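Long-range contacts in uncharacterized protein (Bacillus thuringiensis serovar kurstaki, PDB 4XE7), which is a bacterial actin-like protein of the ParM type, and probably assembles into nucleotide-driven filaments that separate plasmid copies before cell division: residues 314-319 against 373-378; 364-369 against 389-394; 91-96 against 127-132; 41-46 against 98-103; 143-148 against 188-193. One frame throughout, in Å; residues are numbered along the deposited sequence.

Contact 1: 314-319 against 373-378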
# COMPACT_ATOMS: atom_id res chain seq x y z
N LYS A 314 4.20 6.30 -18.96
CA LYS A 314 4.95 6.54 -20.18
C LYS A 314 6.09 7.52 -19.94
O LYS A 314 7.16 7.37 -20.51
CB LYS A 314 4.05 7.09 -21.29
CG LYS A 314 2.88 6.20 -21.66
CD LYS A 314 2.12 6.88 -22.79
CE LYS A 314 0.80 6.25 -23.06
NZ LYS A 314 0.05 7.11 -24.03
N MET A 315 5.83 8.53 -19.11
CA MET A 315 6.87 9.50 -18.77
C MET A 315 7.99 8.81 -17.99
O MET A 315 9.16 9.05 -18.24
CB MET A 315 6.29 10.67 -17.94
CG MET A 315 5.19 11.50 -18.61
SD MET A 315 4.83 13.07 -17.74
CE MET A 315 6.15 14.10 -18.32
N ILE A 316 7.62 7.96 -17.04
CA ILE A 316 8.61 7.26 -16.22
C ILE A 316 9.48 6.31 -17.07
O ILE A 316 10.67 6.15 -16.80
CB ILE A 316 7.93 6.49 -15.09
CG1 ILE A 316 7.31 7.49 -14.10
CG2 ILE A 316 8.91 5.55 -14.38
CD1 ILE A 316 6.49 6.84 -12.97
N GLU A 317 8.89 5.72 -18.10
CA GLU A 317 9.63 4.85 -19.02
C GLU A 317 10.59 5.60 -19.94
O GLU A 317 11.56 5.03 -20.45
CB GLU A 317 8.65 4.05 -19.89
CG GLU A 317 7.92 2.96 -19.15
CD GLU A 317 8.85 1.88 -18.63
OE1 GLU A 317 9.52 1.23 -19.46
OE2 GLU A 317 8.91 1.69 -17.40
N ASP A 318 10.34 6.88 -20.15
CA ASP A 318 10.97 7.58 -21.26
C ASP A 318 10.98 9.07 -21.01
O ASP A 318 9.96 9.74 -21.22
CB ASP A 318 10.23 7.25 -22.56
CG ASP A 318 10.90 7.83 -23.79
OD1 ASP A 318 11.85 8.64 -23.69
OD2 ASP A 318 10.44 7.48 -24.90
N ASP A 319 12.13 9.58 -20.58
CA ASP A 319 12.33 10.98 -20.23
C ASP A 319 11.99 11.96 -21.35
O ASP A 319 11.76 13.14 -21.10
CB ASP A 319 13.78 11.23 -19.78
CG ASP A 319 14.19 10.38 -18.59
OD1 ASP A 319 15.41 10.14 -18.43
OD2 ASP A 319 13.31 9.95 -17.82
N GLY A 373 1.76 11.44 -4.48
CA GLY A 373 2.09 12.81 -4.87
C GLY A 373 3.26 12.88 -5.85
O GLY A 373 3.33 13.78 -6.68
N VAL A 374 4.19 11.94 -5.75
CA VAL A 374 5.31 11.91 -6.68
C VAL A 374 4.82 11.59 -8.08
O VAL A 374 5.33 12.12 -9.07
CB VAL A 374 6.37 10.88 -6.25
CG1 VAL A 374 7.54 10.89 -7.19
CG2 VAL A 374 6.86 11.19 -4.84
N LEU A 375 3.80 10.75 -8.15
CA LEU A 375 3.20 10.36 -9.42
C LEU A 375 2.43 11.52 -10.04
O LEU A 375 2.54 11.77 -11.23
CB LEU A 375 2.27 9.17 -9.21
CG LEU A 375 2.88 7.93 -8.55
CD1 LEU A 375 1.78 6.92 -8.20
CD2 LEU A 375 3.93 7.29 -9.44
N PHE A 376 1.64 12.21 -9.23
CA PHE A 376 0.91 13.38 -9.70
C PHE A 376 1.87 14.49 -10.15
O PHE A 376 1.68 15.11 -11.22
CB PHE A 376 -0.03 13.90 -8.60
CG PHE A 376 -0.78 15.16 -8.97
CD1 PHE A 376 -1.77 15.13 -9.95
CD2 PHE A 376 -0.50 16.36 -8.34
CE1 PHE A 376 -2.45 16.28 -10.30
CE2 PHE A 376 -1.20 17.51 -8.67
CZ PHE A 376 -2.17 17.47 -9.66
N GLY A 377 2.90 14.73 -9.33
CA GLY A 377 3.84 15.83 -9.55
C GLY A 377 5.09 15.46 -10.32
O GLY A 377 6.02 16.26 -10.43
N TYR A 378 5.10 14.25 -10.88
CA TYR A 378 6.28 13.71 -11.55
C TYR A 378 6.87 14.65 -12.62
O TYR A 378 8.08 14.79 -12.70
CB TYR A 378 5.96 12.34 -12.19
CG TYR A 378 7.19 11.67 -12.79
CD1 TYR A 378 7.49 11.80 -14.15
CD2 TYR A 378 8.07 10.94 -12.00
CE1 TYR A 378 8.64 11.20 -14.70
CE2 TYR A 378 9.21 10.35 -12.54
CZ TYR A 378 9.49 10.48 -13.89
OH TYR A 378 10.62 9.89 -14.42
O HOH W 1 11.05 10.27 -17.02
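In the subdomain of this actin-like fold built on the five-stranded sheet, Ile316 and Met315 in the last turn of helix 300-317 pack against Tyr378, which opens the short helix 378-381 after the break at Gly377. Ile316 CG1 sits over one face of the Tyr378 ring, 3.8 Å from its centroid and 16° off the normal, a CH-pi contact shifted toward the rim. This placement follows from chi1 of -67°, which sets CG1 anti to the carbonyl carbon. From the same turn Met315 comes in obliquely, its CB 4.0 Å from Tyr378 CE1. Further along the ethyl branch, Ile316 CD1 only grazes Leu375 CD2 at 4.4 Å, the one touch from helix 372-376 itself; that leucine also packs on Met309, earlier in helix 300-317. With chi1 of -175° Tyr378 CG lies anti to the backbone N, which swings the ring from the start of its helix over to Met315 and Ile316, with Val312 also against it. The phenol then meets the end of helix 300-317 through a water lying at the ring edge, in plane. Tyr378 OH donates to this water at 2.7 Å, and the water donates onward to Met315 O at 2.6 Å; its second donation goes to Asp319 OD2, where the modelled length of 2.4 Å is doubtful.

Contact 2: 364-369 against 389-394; sequences ADKNIV and GFILPK
Asn367 O and Val369 CG1 approach the Phe390 ring obliquely, 3.6 Å from its CD2 and 3.8 Å from its CZ respectively; Trp359 of helix 337-362 packs on it as well. On the same side of the sheet the Asn367 amide turns to that helix, its ND2 donating to Leu355 O. Ile368 and Ile391 occupy the other side, lying alongside each other with CG1 of Ile368 3.9 Å from CB of Ile391. Strands 366-370 and 390-391 run parallel here, and 390-391 is one of the two outer strands of the five-stranded sheet in this actin-like fold. Three backbone bonds join them: Asn367 N to Gly389 O (2.6 Å), Ile391 N to Asn367 O (2.8 Å) and Val369 N to Ile391 O (3.1 Å). Gly389 takes a positive phi (100°), which favours glycine, and its CA lies against Asp365 O. Beyond the paired residues Pro393 ends the bonding: its CD presses to 3.1 Å from Val369 O, a buried carbonyl that has no hydrogen-bond partner in the model.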
# COMPACT_ATOMS: atom_id res chain seq x y z
N ALA A 364 20.13 16.21 5.35
CA ALA A 364 20.10 14.79 5.02
C ALA A 364 21.06 14.48 3.87
O ALA A 364 21.27 15.31 2.99
CB ALA A 364 18.67 14.35 4.66
N ASP A 365 21.64 13.29 3.88
CA ASP A 365 22.59 12.89 2.84
C ASP A 365 21.84 12.58 1.57
O ASP A 365 22.26 12.94 0.46
CB ASP A 365 23.42 11.69 3.29
CG ASP A 365 24.33 12.03 4.44
OD1 ASP A 365 25.02 13.07 4.36
OD2 ASP A 365 24.35 11.26 5.44
N LYS A 366 20.71 11.91 1.74
CA LYS A 366 19.82 11.60 0.64
C LYS A 366 18.45 12.24 0.91
O LYS A 366 17.91 12.14 2.01
CB LYS A 366 19.69 10.08 0.47
CG LYS A 366 20.99 9.39 0.09
CD LYS A 366 21.32 9.64 -1.38
CE LYS A 366 22.38 8.67 -1.91
NZ LYS A 366 23.64 8.77 -1.15
N ASN A 367 17.89 12.89 -0.09
CA ASN A 367 16.53 13.40 0.06
C ASN A 367 15.58 12.63 -0.85
O ASN A 367 15.65 12.74 -2.07
CB ASN A 367 16.51 14.91 -0.22
CG ASN A 367 15.27 15.60 0.35
OD1 ASN A 367 14.55 15.02 1.17
ND2 ASN A 367 15.01 16.83 -0.09
N ILE A 368 14.71 11.82 -0.25
CA ILE A 368 13.88 10.87 -0.99
C ILE A 368 12.40 11.25 -1.01
O ILE A 368 11.87 11.68 0.01
CB ILE A 368 14.03 9.45 -0.39
CG1 ILE A 368 15.51 9.10 -0.24
CG2 ILE A 368 13.30 8.42 -1.26
CD1 ILE A 368 15.79 7.76 0.44
N VAL A 369 11.73 11.10 -2.16
CA VAL A 369 10.29 11.29 -2.23
C VAL A 369 9.60 9.97 -2.54
O VAL A 369 10.10 9.15 -3.31
CB VAL A 369 9.88 12.35 -3.29
CG1 VAL A 369 10.37 13.72 -2.87
CG2 VAL A 369 10.39 11.97 -4.70
N GLY A 389 21.99 13.77 -4.41
CA GLY A 389 21.43 13.33 -3.15
C GLY A 389 19.91 13.25 -3.19
O GLY A 389 19.31 12.65 -2.29
N PHE A 390 19.28 13.84 -4.21
CA PHE A 390 17.83 13.75 -4.37
C PHE A 390 17.42 12.48 -5.10
O PHE A 390 17.90 12.20 -6.20
CB PHE A 390 17.26 14.96 -5.11
CG PHE A 390 15.76 14.97 -5.20
CD1 PHE A 390 15.10 14.36 -6.26
CD2 PHE A 390 15.00 15.59 -4.21
CE1 PHE A 390 13.70 14.36 -6.33
CE2 PHE A 390 13.61 15.59 -4.27
CZ PHE A 390 12.96 14.98 -5.33
N ILE A 391 16.52 11.73 -4.49
CA ILE A 391 16.13 10.44 -5.04
C ILE A 391 14.64 10.39 -5.35
O ILE A 391 13.79 10.55 -4.47
CB ILE A 391 16.46 9.29 -4.06
CG1 ILE A 391 17.94 9.32 -3.68
CG2 ILE A 391 16.07 7.97 -4.66
CD1 ILE A 391 18.88 9.29 -4.86
N LEU A 392 14.33 10.17 -6.62
CA LEU A 392 12.97 9.88 -7.04
C LEU A 392 13.03 8.43 -7.51
O LEU A 392 13.55 8.17 -8.58
CB LEU A 392 12.50 10.82 -8.15
CG LEU A 392 11.01 11.07 -8.38
CD1 LEU A 392 10.81 12.19 -9.40
CD2 LEU A 392 10.32 9.80 -8.83
N PRO A 393 12.55 7.49 -6.67
CA PRO A 393 12.76 6.05 -6.91
C PRO A 393 12.18 5.60 -8.24
O PRO A 393 11.06 6.02 -8.59
CB PRO A 393 12.01 5.38 -5.73
CG PRO A 393 11.84 6.46 -4.68
CD PRO A 393 11.74 7.76 -5.48
N LYS A 394 12.92 4.78 -8.98
CA LYS A 394 12.48 4.29 -10.28
C LYS A 394 11.15 3.55 -10.17
O LYS A 394 10.29 3.68 -11.04
CB LYS A 394 13.54 3.38 -10.90
CG LYS A 394 14.65 4.12 -11.62
CD LYS A 394 14.59 3.89 -13.12
CE LYS A 394 15.75 4.56 -13.83
NZ LYS A 394 15.29 5.38 -14.99

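Contact 3: 91-96 against 127-132; sequences WYVGAY and LIPLFT
Trp91 and Val93 meet Ile128, Pro129 and Thr132 in a buried, mainly apolar helix-on-sheet contact, where helix 123-140 crosses strand 90-93 of the large mixed sheet. The axes of segments 91-93 and 127-132 pass 9.5 Å apart at 74°. Ile128 reaches the strand with both branches. Its CD1 lies over one face of the indole, 3.5 Å from the centroid of the five-membered ring and only 5° off the normal, a CH-pi contact in which the isoleucine meets the tryptophan at about a right angle. Its CG2 touches Val93 CG2 at 3.6 Å. Val93 straddles the helix surface: with chi1 of -170°, CG1 leans on the Pro129 ring (4.1 Å to CG) and CG2 is sent toward Ile128 and, tip to tip, toward Thr132 OG1. That hydroxyl is satisfied within the helix, donating to Ile128 O at 2.7 Å from the face of the carbonyl plane opposite to Thr132 N. Pro129 supplies no N-H to the preceding turn, and the helix kinks there. Trp91 NE1 points elsewhere, to Ala86 O. On one flank strand 33-45 adds Ile42, which touches both Trp91 and Ile128; on the other, strand 73-79 adds Val75 against Val93, and Leu73 and Ile77 against Thr132.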
# COMPACT_ATOMS: atom_id res chain seq x y z
N TRP A 91 -15.54 -15.06 10.52
CA TRP A 91 -15.37 -13.62 10.37
C TRP A 91 -15.54 -13.15 8.93
O TRP A 91 -15.12 -13.82 7.99
CB TRP A 91 -13.99 -13.18 10.88
CG TRP A 91 -13.85 -13.38 12.34
CD1 TRP A 91 -13.36 -14.49 12.96
CD2 TRP A 91 -14.25 -12.48 13.38
NE1 TRP A 91 -13.44 -14.35 14.32
CE2 TRP A 91 -13.97 -13.11 14.61
CE3 TRP A 91 -14.81 -11.20 13.39
CZ2 TRP A 91 -14.23 -12.51 15.84
CZ3 TRP A 91 -15.08 -10.60 14.62
CH2 TRP A 91 -14.78 -11.25 15.83
N TYR A 92 -16.15 -11.98 8.79
CA TYR A 92 -16.08 -11.20 7.58
C TYR A 92 -14.86 -10.31 7.70
O TYR A 92 -14.64 -9.72 8.76
CB TYR A 92 -17.35 -10.35 7.39
CG TYR A 92 -18.61 -11.15 7.17
CD1 TYR A 92 -18.61 -12.24 6.32
CD2 TYR A 92 -19.80 -10.80 7.79
CE1 TYR A 92 -19.76 -12.96 6.10
CE2 TYR A 92 -20.95 -11.51 7.58
CZ TYR A 92 -20.93 -12.59 6.73
OH TYR A 92 -22.07 -13.32 6.50
N VAL A 93 -14.06 -10.23 6.65
CA VAL A 93 -12.79 -9.51 6.73
C VAL A 93 -12.60 -8.57 5.55
O VAL A 93 -12.85 -8.95 4.42
CB VAL A 93 -11.58 -10.49 6.77
CG1 VAL A 93 -10.29 -9.74 7.12
CG2 VAL A 93 -11.83 -11.59 7.77
N GLY A 94 -12.14 -7.35 5.82
CA GLY A 94 -11.79 -6.44 4.75
C GLY A 94 -12.97 -5.77 4.09
O GLY A 94 -13.93 -5.37 4.77
N ALA A 95 -12.93 -5.67 2.76
CA ALA A 95 -13.98 -5.00 2.00
C ALA A 95 -15.38 -5.51 2.38
O ALA A 95 -16.28 -4.72 2.65
CB ALA A 95 -13.75 -5.16 0.50
N TYR A 96 -15.53 -6.83 2.44
CA TYR A 96 -16.82 -7.43 2.77
C TYR A 96 -17.33 -7.04 4.16
O TYR A 96 -18.54 -6.99 4.39
CB TYR A 96 -16.72 -8.95 2.68
CG TYR A 96 -18.05 -9.65 2.49
CD1 TYR A 96 -19.04 -9.10 1.68
CD2 TYR A 96 -18.31 -10.87 3.10
CE1 TYR A 96 -20.26 -9.74 1.51
CE2 TYR A 96 -19.52 -11.52 2.93
CZ TYR A 96 -20.50 -10.95 2.13
OH TYR A 96 -21.70 -11.58 1.96
N LEU A 127 -4.75 -9.32 13.90
CA LEU A 127 -4.35 -10.69 13.58
C LEU A 127 -5.21 -11.32 12.49
O LEU A 127 -4.70 -12.00 11.58
CB LEU A 127 -4.38 -11.58 14.81
CG LEU A 127 -3.31 -11.27 15.86
CD1 LEU A 127 -3.56 -12.08 17.13
CD2 LEU A 127 -1.92 -11.54 15.31
N ILE A 128 -6.52 -11.09 12.56
CA ILE A 128 -7.42 -11.72 11.60
C ILE A 128 -7.10 -11.26 10.16
O ILE A 128 -6.96 -12.11 9.27
CB ILE A 128 -8.89 -11.47 11.98
CG1 ILE A 128 -9.24 -12.35 13.20
CG2 ILE A 128 -9.80 -11.78 10.79
CD1 ILE A 128 -10.61 -12.10 13.83
N PRO A 129 -6.94 -9.95 9.91
CA PRO A 129 -6.53 -9.58 8.55
C PRO A 129 -5.13 -10.05 8.18
O PRO A 129 -4.90 -10.38 7.02
CB PRO A 129 -6.61 -8.05 8.57
CG PRO A 129 -7.65 -7.76 9.63
CD PRO A 129 -7.34 -8.77 10.69
N LEU A 130 -4.21 -10.10 9.14
CA LEU A 130 -2.86 -10.59 8.85
C LEU A 130 -2.90 -12.05 8.41
O LEU A 130 -2.36 -12.40 7.36
CB LEU A 130 -1.95 -10.41 10.08
CG LEU A 130 -0.66 -11.24 10.12
CD1 LEU A 130 0.41 -10.64 9.18
CD2 LEU A 130 -0.12 -11.36 11.52
N PHE A 131 -3.54 -12.91 9.20
CA PHE A 131 -3.60 -14.34 8.87
C PHE A 131 -4.36 -14.55 7.57
O PHE A 131 -4.01 -15.41 6.77
CB PHE A 131 -4.26 -15.15 9.98
CG PHE A 131 -3.41 -15.28 11.21
CD1 PHE A 131 -2.04 -15.36 11.11
CD2 PHE A 131 -3.99 -15.31 12.47
CE1 PHE A 131 -1.25 -15.48 12.25
CE2 PHE A 131 -3.21 -15.44 13.61
CZ PHE A 131 -1.84 -15.52 13.51
N THR A 132 -5.40 -13.75 7.37
CA THR A 132 -6.18 -13.84 6.14
C THR A 132 -5.32 -13.47 4.94
O THR A 132 -5.42 -14.12 3.89
CB THR A 132 -7.42 -12.92 6.21
OG1 THR A 132 -8.27 -13.37 7.27
CG2 THR A 132 -8.20 -12.96 4.90

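Contact 4: 41-46 against 98-103; sequences VIAEAP and KDQEDR
Apolar contacts come from Val41 and Ala43, which point at the loop 98-103. Val41 splits its methyls: CG2 lies 3.7 Å from Lys98 CE, the lysine chain running across it at about a right angle, while CG1 lies 4.0 Å from Arg103 CB. The Ala43 methyl fits against the base of Gln100, 3.7 Å from its CB. No direct hydrogen bond joins the two segments; Arg103 CA instead approaches Ile42 O at 3.4 Å as a CA-H...O contact, and a water donates to Asp102 O and accepts from Glu44 N at 3.1 Å. Strand 33-45 belongs to the large mixed sheet of the actin-like fold, and the loop leading from helix 95-98 toward helix 123-140 folds over it with a type I turn, Gln100 to Arg103. Within this turn Gln100 O receives Arg103 NH1 at 3.0 Å and, weakly, Arg103 N. Arg103 CG is wedged between its own N and carbonyl carbon (chi1 70°), and the extended chain beyond carries the guanidinium away from the strand, where NE pairs with Glu105.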
# COMPACT_ATOMS: atom_id res chain seq x y z
N VAL A 41 -10.66 -4.25 8.92
CA VAL A 41 -12.06 -4.22 9.28
C VAL A 41 -12.53 -5.65 9.40
O VAL A 41 -12.38 -6.44 8.46
CB VAL A 41 -12.92 -3.51 8.23
CG1 VAL A 41 -14.36 -3.50 8.68
CG2 VAL A 41 -12.43 -2.09 7.99
N ILE A 42 -13.09 -6.00 10.55
CA ILE A 42 -13.67 -7.33 10.72
C ILE A 42 -15.10 -7.25 11.25
O ILE A 42 -15.52 -6.23 11.79
CB ILE A 42 -12.79 -8.21 11.65
CG1 ILE A 42 -12.88 -7.72 13.09
CG2 ILE A 42 -11.32 -8.23 11.14
CD1 ILE A 42 -12.06 -8.55 14.07
N ALA A 43 -15.85 -8.33 11.06
CA ALA A 43 -17.24 -8.42 11.53
C ALA A 43 -17.59 -9.88 11.79
O ALA A 43 -17.26 -10.74 10.98
CB ALA A 43 -18.21 -7.79 10.50
N GLU A 44 -18.25 -10.16 12.92
CA GLU A 44 -18.65 -11.52 13.26
C GLU A 44 -19.55 -12.11 12.16
O GLU A 44 -20.42 -11.42 11.63
CB GLU A 44 -19.35 -11.57 14.63
CG GLU A 44 -18.43 -11.25 15.85
CD GLU A 44 -19.07 -11.59 17.20
OE1 GLU A 44 -20.14 -12.24 17.23
OE2 GLU A 44 -18.48 -11.25 18.25
N ALA A 45 -19.33 -13.38 11.83
CA ALA A 45 -20.00 -14.01 10.69
C ALA A 45 -20.62 -15.34 11.06
O ALA A 45 -20.18 -15.98 12.02
CB ALA A 45 -19.00 -14.20 9.53
N PRO A 46 -21.65 -15.77 10.30
CA PRO A 46 -22.26 -17.10 10.48
C PRO A 46 -21.24 -18.21 10.26
O PRO A 46 -20.26 -18.02 9.51
CB PRO A 46 -23.35 -17.15 9.40
CG PRO A 46 -23.59 -15.75 9.01
CD PRO A 46 -22.33 -15.00 9.24
N LYS A 98 -16.88 -4.14 5.57
CA LYS A 98 -17.31 -2.74 5.49
C LYS A 98 -18.83 -2.62 5.48
O LYS A 98 -19.38 -1.65 5.99
CB LYS A 98 -16.76 -2.05 4.24
CG LYS A 98 -15.25 -1.93 4.17
CD LYS A 98 -14.73 -0.82 5.07
CE LYS A 98 -13.28 -0.49 4.74
NZ LYS A 98 -13.08 -0.26 3.28
N ASP A 99 -19.48 -3.62 4.89
CA ASP A 99 -20.93 -3.61 4.70
C ASP A 99 -21.69 -4.28 5.84
O ASP A 99 -22.82 -4.74 5.65
CB ASP A 99 -21.29 -4.31 3.39
CG ASP A 99 -20.64 -3.67 2.19
OD1 ASP A 99 -20.94 -2.49 1.91
OD2 ASP A 99 -19.83 -4.35 1.52
N GLN A 100 -21.08 -4.33 7.02
CA GLN A 100 -21.76 -4.89 8.20
C GLN A 100 -21.98 -3.81 9.25
O GLN A 100 -21.13 -2.94 9.44
CB GLN A 100 -20.94 -6.04 8.78
CG GLN A 100 -20.65 -7.14 7.78
CD GLN A 100 -21.87 -7.98 7.50
OE1 GLN A 100 -22.52 -8.48 8.42
NE2 GLN A 100 -22.20 -8.14 6.23
N GLU A 101 -23.12 -3.84 9.93
CA GLU A 101 -23.41 -2.81 10.91
C GLU A 101 -22.60 -3.04 12.18
O GLU A 101 -22.20 -2.10 12.87
CB GLU A 101 -24.90 -2.75 11.24
CG GLU A 101 -25.22 -2.05 12.57
CD GLU A 101 -26.36 -1.06 12.46
OE1 GLU A 101 -27.35 -1.35 11.76
OE2 GLU A 101 -26.26 0.03 13.07
N ASP A 102 -22.34 -4.31 12.47
CA ASP A 102 -21.54 -4.65 13.64
C ASP A 102 -20.06 -4.79 13.31
O ASP A 102 -19.34 -5.54 13.98
CB ASP A 102 -22.06 -5.93 14.29
CG ASP A 102 -23.46 -5.77 14.86
OD1 ASP A 102 -23.60 -5.09 15.90
OD2 ASP A 102 -24.41 -6.34 14.29
N ARG A 103 -19.59 -4.08 12.29
CA ARG A 103 -18.17 -4.15 11.96
C ARG A 103 -17.32 -3.62 13.11
O ARG A 103 -17.77 -2.78 13.90
CB ARG A 103 -17.87 -3.38 10.69
CG ARG A 103 -17.97 -1.89 10.82
CD ARG A 103 -17.73 -1.24 9.46
NE ARG A 103 -18.07 0.17 9.42
CZ ARG A 103 -19.27 0.64 9.07
NH1 ARG A 103 -20.25 -0.20 8.75
NH2 ARG A 103 -19.50 1.95 9.06
O HOH W 2 -18.78 -7.82 14.94

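Contact 5: 143-148 against 188-193; sequences KEEVSV and KIKITI
Glu144, Val146 and Val148 alternate with Lys190 and Thr192 along four backbone hydrogen bonds. Lys190 N donates to Glu144 O at 2.8 Å; Val146 N donates back to Lys190 O at 2.9 Å. The next pair repeats the pattern, Thr192 N to Val146 O at 2.9 Å and Val148 N to Thr192 O at 2.7 Å. CA-H...O contacts accompany them, the shortest from Ser147 CA to Thr192 O. On the face carrying Glu145, Ser147, Lys190 and Thr192, Glu145 and Lys190 extend side by side, pointing the same way, and Glu145 OE1 stays 3.7 Å from Lys190 NZ, a long salt bridge; that ammonium has a second partner, also long and weak, in Glu174. Here strands 145-154 and 188-200 form the parallel pair at one end of the eight-stranded mixed sheet in this actin-like protein. The opposite face is aliphatic. Val146 CG2, set between its backbone N and carbonyl carbon by chi1 of -73°, lies 4.0 Å from Ile191 CG1, the two side chains pointing the same way. Val148 CG2 meets Ile191 CG2 at 3.7 Å. Helix 123-140 covers this face, Ala138 touching Val146 and Ile189, Met134 touching Val148 and Ile191. Strand 173-179 bonds to the far side of strand 188-200, while Ser147 exchanges backbone bonds with Asn9 and Leu11.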
# COMPACT_ATOMS: atom_id res chain seq x y z
N LYS A 143 -0.85 -23.46 -2.66
CA LYS A 143 -0.29 -24.26 -1.58
C LYS A 143 -1.18 -24.24 -0.34
O LYS A 143 -1.48 -23.17 0.20
CB LYS A 143 1.10 -23.75 -1.19
CG LYS A 143 2.18 -23.80 -2.29
CD LYS A 143 3.45 -23.12 -1.75
CE LYS A 143 4.48 -22.82 -2.84
NZ LYS A 143 5.16 -24.06 -3.29
N GLU A 144 -1.57 -25.42 0.12
CA GLU A 144 -2.50 -25.51 1.24
C GLU A 144 -1.79 -25.72 2.57
O GLU A 144 -2.40 -25.64 3.63
CB GLU A 144 -3.52 -26.63 0.99
CG GLU A 144 -4.83 -26.12 0.41
CD GLU A 144 -5.75 -27.23 -0.06
OE1 GLU A 144 -6.71 -26.93 -0.80
OE2 GLU A 144 -5.51 -28.40 0.32
N GLU A 145 -0.49 -25.99 2.52
CA GLU A 145 0.35 -26.00 3.71
C GLU A 145 1.53 -25.11 3.44
O GLU A 145 2.25 -25.31 2.47
CB GLU A 145 0.86 -27.41 4.06
CG GLU A 145 -0.16 -28.36 4.65
CD GLU A 145 0.48 -29.65 5.15
OE1 GLU A 145 -0.00 -30.20 6.16
OE2 GLU A 145 1.47 -30.11 4.54
N VAL A 146 1.73 -24.12 4.30
CA VAL A 146 2.90 -23.26 4.15
C VAL A 146 3.59 -23.02 5.47
O VAL A 146 2.95 -22.73 6.49
CB VAL A 146 2.55 -21.90 3.52
CG1 VAL A 146 2.24 -22.08 2.03
CG2 VAL A 146 1.38 -21.26 4.25
N SER A 147 4.90 -23.17 5.45
CA SER A 147 5.74 -22.59 6.48
C SER A 147 5.90 -21.12 6.13
O SER A 147 6.21 -20.78 4.99
CB SER A 147 7.09 -23.29 6.55
OG SER A 147 7.98 -22.56 7.36
N VAL A 148 5.66 -20.24 7.09
CA VAL A 148 5.72 -18.79 6.88
C VAL A 148 6.73 -18.12 7.81
O VAL A 148 6.41 -17.80 8.96
CB VAL A 148 4.34 -18.14 7.11
CG1 VAL A 148 4.41 -16.62 6.91
CG2 VAL A 148 3.30 -18.75 6.21
N LYS A 188 -8.79 -24.88 2.93
CA LYS A 188 -8.28 -24.67 4.27
C LYS A 188 -6.76 -24.57 4.23
O LYS A 188 -6.09 -25.52 3.84
CB LYS A 188 -8.72 -25.82 5.18
CG LYS A 188 -8.39 -25.64 6.64
CD LYS A 188 -9.33 -26.46 7.51
CE LYS A 188 -8.90 -26.45 8.97
NZ LYS A 188 -9.83 -27.24 9.83
N ILE A 189 -6.21 -23.43 4.62
CA ILE A 189 -4.76 -23.26 4.55
C ILE A 189 -4.11 -23.45 5.93
O ILE A 189 -4.51 -22.83 6.91
CB ILE A 189 -4.37 -21.87 3.96
CG1 ILE A 189 -4.50 -21.89 2.43
CG2 ILE A 189 -2.91 -21.58 4.22
CD1 ILE A 189 -5.88 -21.86 1.88
N LYS A 190 -3.12 -24.33 5.99
CA LYS A 190 -2.41 -24.57 7.22
C LYS A 190 -1.10 -23.77 7.26
O LYS A 190 -0.21 -23.98 6.44
CB LYS A 190 -2.14 -26.07 7.38
CG LYS A 190 -1.37 -26.44 8.62
CD LYS A 190 -1.32 -27.96 8.77
CE LYS A 190 -0.20 -28.39 9.68
NZ LYS A 190 -0.22 -29.87 9.88
N ILE A 191 -1.00 -22.88 8.23
CA ILE A 191 0.12 -21.95 8.33
C ILE A 191 0.97 -22.28 9.53
O ILE A 191 0.48 -22.30 10.66
CB ILE A 191 -0.36 -20.48 8.45
CG1 ILE A 191 -1.09 -20.04 7.17
CG2 ILE A 191 0.81 -19.53 8.82
CD1 ILE A 191 -1.99 -18.81 7.36
N THR A 192 2.25 -22.54 9.29
CA THR A 192 3.16 -22.76 10.39
C THR A 192 4.23 -21.68 10.42
O THR A 192 4.92 -21.45 9.44
CB THR A 192 3.82 -24.14 10.29
OG1 THR A 192 2.81 -25.14 10.15
CG2 THR A 192 4.65 -24.43 11.54
N ILE A 193 4.33 -21.01 11.55
CA ILE A 193 5.36 -20.00 11.74
C ILE A 193 6.33 -20.52 12.79
O ILE A 193 5.95 -20.72 13.95
CB ILE A 193 4.77 -18.66 12.19
CG1 ILE A 193 3.64 -18.24 11.23
CG2 ILE A 193 5.86 -17.61 12.30
CD1 ILE A 193 2.88 -17.00 11.68

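In the fold
Contacts 1 and 2 belong to one half of the molecule and contacts 3, 4 and 5 to the other; the centres of 1 and 3 are about 34 Å apart. Contacts 2 and 3 are buried, the former by backbone pairing with hydrophobic flanks, the latter chiefly by side chains. Contacts 1, 4 and 5 reach the surface. Contacts 2 and 5 are both parallel strand pairs, 5 adding a long ion pair on its exposed face, whereas 1 and 4 have no direct hydrogen bond and use a bridging water. Val374 ties contact 1 to contact 2 through Leu392 and Val369. Contacts 3, 4 and 5 share the large sheet: strands 90-93 and 33-45 adjoin, and helix 123-140 serves both 3 and 5.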